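Long-range contact in glutamate racemase (Bacillus anthracis, PDB 2DWU), which belongs to the Asp/Glu/hydantoin racemase family and is built from two domains with parallel beta sheets, with D-glutamic acid bound between them: residues B[173-187]-B[198-211]. Residues are numbered along the deposited sequence; the frame is centred on the assembly and turned at random.
Sequences LLPLTKEDIDTLILG and IKKELGEDVTIISS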
loop_
_atom_site.group_PDB
_atom_site.type_symbol
_atom_site.label_atom_id
_atom_site.label_comp_id
_atom_site.label_asym_id
_atom_site.label_seq_id
_atom_site.Cartn_x
_atom_site.Cartn_y
_atom_site.Cartn_z
ATOM N N LEU B 173 -8.864 -19.126 17.141
ATOM C CA LEU B 173 -9.513 -18.912 15.844
ATOM C C LEU B 173 -10.823 -19.660 15.631
ATOM O O LEU B 173 -11.482 -19.455 14.615
ATOM C CB LEU B 173 -8.547 -19.252 14.710
ATOM C CG LEU B 173 -7.331 -18.334 14.488
ATOM C CD1 LEU B 173 -6.439 -18.934 13.439
ATOM C CD2 LEU B 173 -7.787 -16.943 14.070
ATOM N N LEU B 174 -11.225 -20.495 16.580
ATOM C CA LEU B 174 -12.476 -21.240 16.408
ATOM C C LEU B 174 -13.647 -20.318 16.009
ATOM O O LEU B 174 -14.371 -20.607 15.053
ATOM C CB LEU B 174 -12.811 -22.008 17.689
ATOM C CG LEU B 174 -13.759 -23.221 17.635
ATOM C CD1 LEU B 174 -14.721 -23.107 18.788
ATOM C CD2 LEU B 174 -14.499 -23.318 16.321
ATOM N N PRO B 175 -13.836 -19.183 16.702
ATOM C CA PRO B 175 -14.960 -18.328 16.296
ATOM C C PRO B 175 -14.905 -17.866 14.835
ATOM O O PRO B 175 -15.954 -17.744 14.181
ATOM C CB PRO B 175 -14.877 -17.162 17.270
ATOM C CG PRO B 175 -14.312 -17.815 18.525
ATOM C CD PRO B 175 -13.202 -18.668 17.931
ATOM N N LEU B 176 -13.703 -17.612 14.309
ATOM C CA LEU B 176 -13.592 -17.167 12.925
ATOM C C LEU B 176 -13.748 -18.277 11.916
ATOM O O LEU B 176 -14.086 -17.997 10.764
ATOM C CB LEU B 176 -12.259 -16.440 12.656
ATOM C CG LEU B 176 -12.214 -14.970 13.074
ATOM C CD1 LEU B 176 -10.835 -14.422 12.782
ATOM C CD2 LEU B 176 -13.289 -14.153 12.338
ATOM N N THR B 177 -13.485 -19.528 12.312
ATOM C CA THR B 177 -13.625 -20.641 11.373
ATOM C C THR B 177 -15.106 -20.817 11.055
ATOM O O THR B 177 -15.456 -21.422 10.042
ATOM C CB THR B 177 -13.109 -21.985 11.934
ATOM O OG1 THR B 177 -13.904 -22.369 13.061
ATOM C CG2 THR B 177 -11.620 -21.878 12.330
ATOM N N LYS B 178 -15.963 -20.263 11.913
ATOM C CA LYS B 178 -17.414 -20.382 11.729
ATOM C C LYS B 178 -17.960 -19.261 10.876
ATOM O O LYS B 178 -19.121 -19.297 10.452
ATOM C CB LYS B 178 -18.137 -20.315 13.075
ATOM C CG LYS B 178 -17.812 -21.466 14.009
ATOM C CD LYS B 178 -18.506 -21.258 15.329
ATOM C CE LYS B 178 -18.154 -22.386 16.289
ATOM N NZ LYS B 178 -18.708 -22.119 17.644
ATOM N N GLU B 179 -17.134 -18.246 10.642
ATOM C CA GLU B 179 -17.583 -17.094 9.875
ATOM C C GLU B 179 -17.101 -17.129 8.437
ATOM O O GLU B 179 -16.090 -17.737 8.106
ATOM C CB GLU B 179 -17.081 -15.818 10.550
ATOM C CG GLU B 179 -17.523 -15.677 12.009
ATOM C CD GLU B 179 -19.008 -15.414 12.175
ATOM O OE1 GLU B 179 -19.479 -15.403 13.339
ATOM O OE2 GLU B 179 -19.706 -15.213 11.152
ATOM N N ASP B 180 -17.860 -16.463 7.576
ATOM C CA ASP B 180 -17.522 -16.373 6.182
ATOM C C ASP B 180 -16.630 -15.138 5.985
ATOM O O ASP B 180 -17.107 -13.996 6.026
ATOM C CB ASP B 180 -18.822 -16.233 5.382
ATOM C CG ASP B 180 -18.604 -16.143 3.887
ATOM O OD1 ASP B 180 -17.457 -16.286 3.401
ATOM O OD2 ASP B 180 -19.621 -15.937 3.173
ATOM N N ILE B 181 -15.324 -15.373 5.867
ATOM C CA ILE B 181 -14.375 -14.282 5.589
ATOM C C ILE B 181 -13.396 -14.758 4.527
ATOM O O ILE B 181 -13.207 -15.960 4.352
ATOM C CB ILE B 181 -13.531 -13.884 6.843
ATOM C CG1 ILE B 181 -12.704 -15.081 7.342
ATOM C CG2 ILE B 181 -14.420 -13.339 7.923
ATOM C CD1 ILE B 181 -11.665 -14.639 8.398
ATOM N N ASP B 182 -12.784 -13.837 3.786
ATOM C CA ASP B 182 -11.769 -14.247 2.830
ATOM C C ASP B 182 -10.468 -13.482 3.091
ATOM O O ASP B 182 -9.503 -13.631 2.356
ATOM C CB ASP B 182 -12.234 -14.057 1.364
ATOM C CG ASP B 182 -12.399 -12.593 0.952
ATOM O OD1 ASP B 182 -12.191 -11.672 1.774
ATOM O OD2 ASP B 182 -12.751 -12.384 -0.238
ATOM N N THR B 183 -10.460 -12.692 4.162
ATOM C CA THR B 183 -9.306 -11.868 4.528
ATOM C C THR B 183 -9.219 -11.805 6.059
ATOM O O THR B 183 -10.243 -11.726 6.720
ATOM C CB THR B 183 -9.525 -10.434 3.958
ATOM O OG1 THR B 183 -9.681 -10.513 2.530
ATOM C CG2 THR B 183 -8.339 -9.510 4.304
ATOM N N LEU B 184 -8.009 -11.856 6.627
ATOM C CA LEU B 184 -7.841 -11.779 8.078
ATOM C C LEU B 184 -6.707 -10.809 8.378
ATOM O O LEU B 184 -5.590 -10.990 7.890
ATOM C CB LEU B 184 -7.469 -13.150 8.678
ATOM C CG LEU B 184 -7.109 -13.027 10.172
ATOM C CD1 LEU B 184 -8.374 -12.856 10.969
ATOM C CD2 LEU B 184 -6.317 -14.252 10.640
ATOM N N ILE B 185 -7.000 -9.784 9.165
ATOM C CA ILE B 185 -5.977 -8.827 9.562
ATOM C C ILE B 185 -5.339 -9.276 10.876
ATOM O O ILE B 185 -6.046 -9.532 11.868
ATOM C CB ILE B 185 -6.582 -7.430 9.764
ATOM C CG1 ILE B 185 -7.194 -6.928 8.447
ATOM C CG2 ILE B 185 -5.476 -6.452 10.292
ATOM C CD1 ILE B 185 -8.040 -5.647 8.614
ATOM N N LEU B 186 -4.013 -9.419 10.885
ATOM C CA LEU B 186 -3.305 -9.756 12.124
ATOM C C LEU B 186 -3.142 -8.435 12.891
ATOM O O LEU B 186 -2.124 -7.732 12.749
ATOM C CB LEU B 186 -1.933 -10.348 11.795
ATOM C CG LEU B 186 -1.929 -11.594 10.931
ATOM C CD1 LEU B 186 -0.479 -12.132 10.799
ATOM C CD2 LEU B 186 -2.826 -12.672 11.567
ATOM N N GLY B 187 -4.154 -8.116 13.700
ATOM C CA GLY B 187 -4.199 -6.871 14.446
ATOM C C GLY B 187 -3.440 -6.810 15.760
ATOM O O GLY B 187 -3.922 -6.228 16.728
ATOM N N ILE B 198 -1.722 -20.000 11.784
ATOM C CA ILE B 198 -2.987 -19.376 11.426
ATOM C C ILE B 198 -3.468 -19.816 10.049
ATOM O O ILE B 198 -4.651 -20.152 9.874
ATOM C CB ILE B 198 -2.844 -17.832 11.509
ATOM C CG1 ILE B 198 -2.642 -17.441 12.981
ATOM C CG2 ILE B 198 -4.088 -17.147 10.941
ATOM C CD1 ILE B 198 -2.249 -15.977 13.172
ATOM N N LYS B 199 -2.565 -19.820 9.080
ATOM C CA LYS B 199 -2.913 -20.238 7.721
ATOM C C LYS B 199 -3.414 -21.672 7.728
ATOM O O LYS B 199 -4.363 -22.011 7.029
ATOM C CB LYS B 199 -1.700 -20.157 6.797
ATOM C CG LYS B 199 -1.198 -18.756 6.560
ATOM C CD LYS B 199 0.005 -18.719 5.630
ATOM C CE LYS B 199 0.227 -17.289 5.135
ATOM N NZ LYS B 199 1.408 -17.161 4.245
ATOM N N LYS B 200 -2.754 -22.519 8.506
ATOM C CA LYS B 200 -3.151 -23.918 8.590
ATOM C C LYS B 200 -4.560 -24.053 9.158
ATOM O O LYS B 200 -5.351 -24.901 8.720
ATOM C CB LYS B 200 -2.162 -24.684 9.475
ATOM C CG LYS B 200 -2.611 -26.095 9.850
ATOM C CD LYS B 200 -2.605 -27.037 8.659
ATOM C CE LYS B 200 -1.186 -27.389 8.256
ATOM N NZ LYS B 200 -0.359 -26.162 8.047
ATOM N N GLU B 201 -4.883 -23.206 10.128
ATOM C CA GLU B 201 -6.182 -23.250 10.771
ATOM C C GLU B 201 -7.322 -22.673 9.920
ATOM O O GLU B 201 -8.427 -23.209 9.919
ATOM C CB GLU B 201 -6.104 -22.516 12.119
ATOM C CG GLU B 201 -7.333 -22.691 13.004
ATOM C CD GLU B 201 -7.493 -24.124 13.538
ATOM O OE1 GLU B 201 -8.646 -24.547 13.748
ATOM O OE2 GLU B 201 -6.471 -24.816 13.759
ATOM N N LEU B 202 -7.059 -21.595 9.186
ATOM C CA LEU B 202 -8.114 -20.984 8.383
ATOM C C LEU B 202 -8.232 -21.476 6.954
ATOM O O LEU B 202 -9.301 -21.355 6.344
ATOM C CB LEU B 202 -7.960 -19.463 8.385
ATOM C CG LEU B 202 -8.101 -18.836 9.780
ATOM C CD1 LEU B 202 -7.998 -17.318 9.673
ATOM C CD2 LEU B 202 -9.435 -19.227 10.399
ATOM N N GLY B 203 -7.148 -22.015 6.410
ATOM C CA GLY B 203 -7.202 -22.512 5.047
ATOM C C GLY B 203 -6.672 -21.561 3.994
ATOM O O GLY B 203 -6.445 -20.378 4.253
ATOM N N GLU B 204 -6.489 -22.107 2.794
ATOM C CA GLU B 204 -5.975 -21.397 1.631
ATOM C C GLU B 204 -6.850 -20.255 1.139
ATOM O O GLU B 204 -6.363 -19.345 0.483
ATOM C CB GLU B 204 -5.803 -22.382 0.470
ATOM C CG GLU B 204 -4.896 -23.551 0.774
ATOM C CD GLU B 204 -3.430 -23.208 0.605
ATOM O OE1 GLU B 204 -2.981 -22.202 1.201
ATOM O OE2 GLU B 204 -2.728 -23.948 -0.121
ATOM N N ASP B 205 -8.139 -20.305 1.433
ATOM C CA ASP B 205 -9.047 -19.278 0.948
ATOM C C ASP B 205 -9.091 -17.980 1.744
ATOM O O ASP B 205 -9.884 -17.094 1.431
ATOM C CB ASP B 205 -10.456 -19.855 0.829
ATOM C CG ASP B 205 -10.527 -21.013 -0.157
ATOM O OD1 ASP B 205 -10.010 -20.861 -1.291
ATOM O OD2 ASP B 205 -11.096 -22.072 0.199
ATOM N N VAL B 206 -8.259 -17.870 2.776
ATOM C CA VAL B 206 -8.243 -16.654 3.575
ATOM C C VAL B 206 -6.873 -15.980 3.451
ATOM O O VAL B 206 -5.840 -16.560 3.821
ATOM C CB VAL B 206 -8.515 -16.957 5.066
ATOM C CG1 VAL B 206 -8.568 -15.629 5.857
ATOM C CG2 VAL B 206 -9.852 -17.705 5.217
ATOM N N THR B 207 -6.860 -14.757 2.939
ATOM C CA THR B 207 -5.602 -14.029 2.791
ATOM C C THR B 207 -5.246 -13.330 4.101
ATOM O O THR B 207 -6.039 -12.560 4.643
ATOM C CB THR B 207 -5.712 -13.004 1.686
ATOM O OG1 THR B 207 -5.957 -13.687 0.443
ATOM C CG2 THR B 207 -4.426 -12.195 1.572
ATOM N N ILE B 208 -4.022 -13.585 4.549
ATOM C CA ILE B 208 -3.487 -13.025 5.781
ATOM C C ILE B 208 -2.837 -11.662 5.523
ATOM O O ILE B 208 -2.084 -11.482 4.552
ATOM C CB ILE B 208 -2.439 -13.995 6.388
ATOM C CG1 ILE B 208 -3.069 -15.377 6.619
ATOM C CG2 ILE B 208 -1.882 -13.419 7.689
ATOM C CD1 ILE B 208 -4.326 -15.367 7.489
ATOM N N ILE B 209 -3.144 -10.704 6.391
ATOM C CA ILE B 209 -2.591 -9.358 6.287
ATOM C C ILE B 209 -1.779 -9.039 7.530
ATOM O O ILE B 209 -2.260 -9.146 8.661
ATOM C CB ILE B 209 -3.702 -8.318 6.113
ATOM C CG1 ILE B 209 -4.407 -8.569 4.778
ATOM C CG2 ILE B 209 -3.126 -6.897 6.172
ATOM C CD1 ILE B 209 -5.361 -7.506 4.410
ATOM N N SER B 210 -0.529 -8.656 7.304
ATOM C CA SER B 210 0.383 -8.331 8.399
ATOM C C SER B 210 0.328 -6.846 8.668
ATOM O O SER B 210 0.518 -6.064 7.733
ATOM C CB SER B 210 1.826 -8.657 7.998
ATOM O OG SER B 210 2.743 -7.978 8.870
ATOM N N SER B 211 0.130 -6.449 9.921
ATOM C CA SER B 211 0.102 -5.013 10.240
ATOM C C SER B 211 1.468 -4.414 9.899
ATOM O O SER B 211 1.558 -3.295 9.412
ATOM C CB SER B 211 -0.153 -4.745 11.732
ATOM O OG SER B 211 -1.453 -5.159 12.113
HETATM O O HOH W 1 -13.214 -17.652 2.084
HETATM O O HOH W 2 -8.514 -14.681 -0.200
HETATM O O HOH W 3 0.744 -7.846 12.395
#
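Ser211 ends the pairing of the two strands with a side-chain bond: its OG donates to Leu186 O at 2.7 Å, tilted out of the carbonyl plane. A water bridges the same carbonyl to Ser211 N, and the side-chain amide of Asn78, a residue of the D-glutamic acid pocket, is a second hydrogen-bond partner of Ser211 OG. An inverse gamma turn centred on Leu186 bends the chain where the Ser211 bond forms. Residues 183-185 pair in parallel with 207-209. Thr207 N meets Asp182 O from above its carbonyl plane, although the N-H points almost straight at the oxygen (171°). Leu184 N then bonds Thr207 O at 2.9 Å, and Ile209 N approaches Leu184 O nearly end-on. Leu186 N closes the series on Ile209 O at 2.8 Å. Asp182 OD1 accepts the Thr111 hydroxyl and, from above the carboxylate plane, Thr183 OG1; its OD2 accepts the backbone N of Lys112 and of Lys113.

Helix 198-202 packs against the face bearing Leu184 and Leu186. Leu184 holds CG anti to its N (chi1 172°), and its CD2 reaches Leu202 CD1 at 3.6 Å and also touches Ile198 CG2. Its side chain crosses both at about right angles. The side chains of Leu186 and Ile198 instead slide past each other, pointing opposite ways, CD2 beside CD1 at 3.7 Å. Farther out, Leu173 CD1 rests against both Ile198 CG2 and Glu201 CB, so helix 162-177 joins the same apolar layer. The Glu201 carboxylate turns to Lys170 in a salt bridge. On the other face helix 100-110 covers Ile209. Strand 183-187, helix 195-202 and strand 207-210 form a beta-alpha-beta unit at the edge of a four-stranded parallel sheet, and strand 183-187 runs on into Cys188, Thr189 and His190 of the D-glutamic acid pocket.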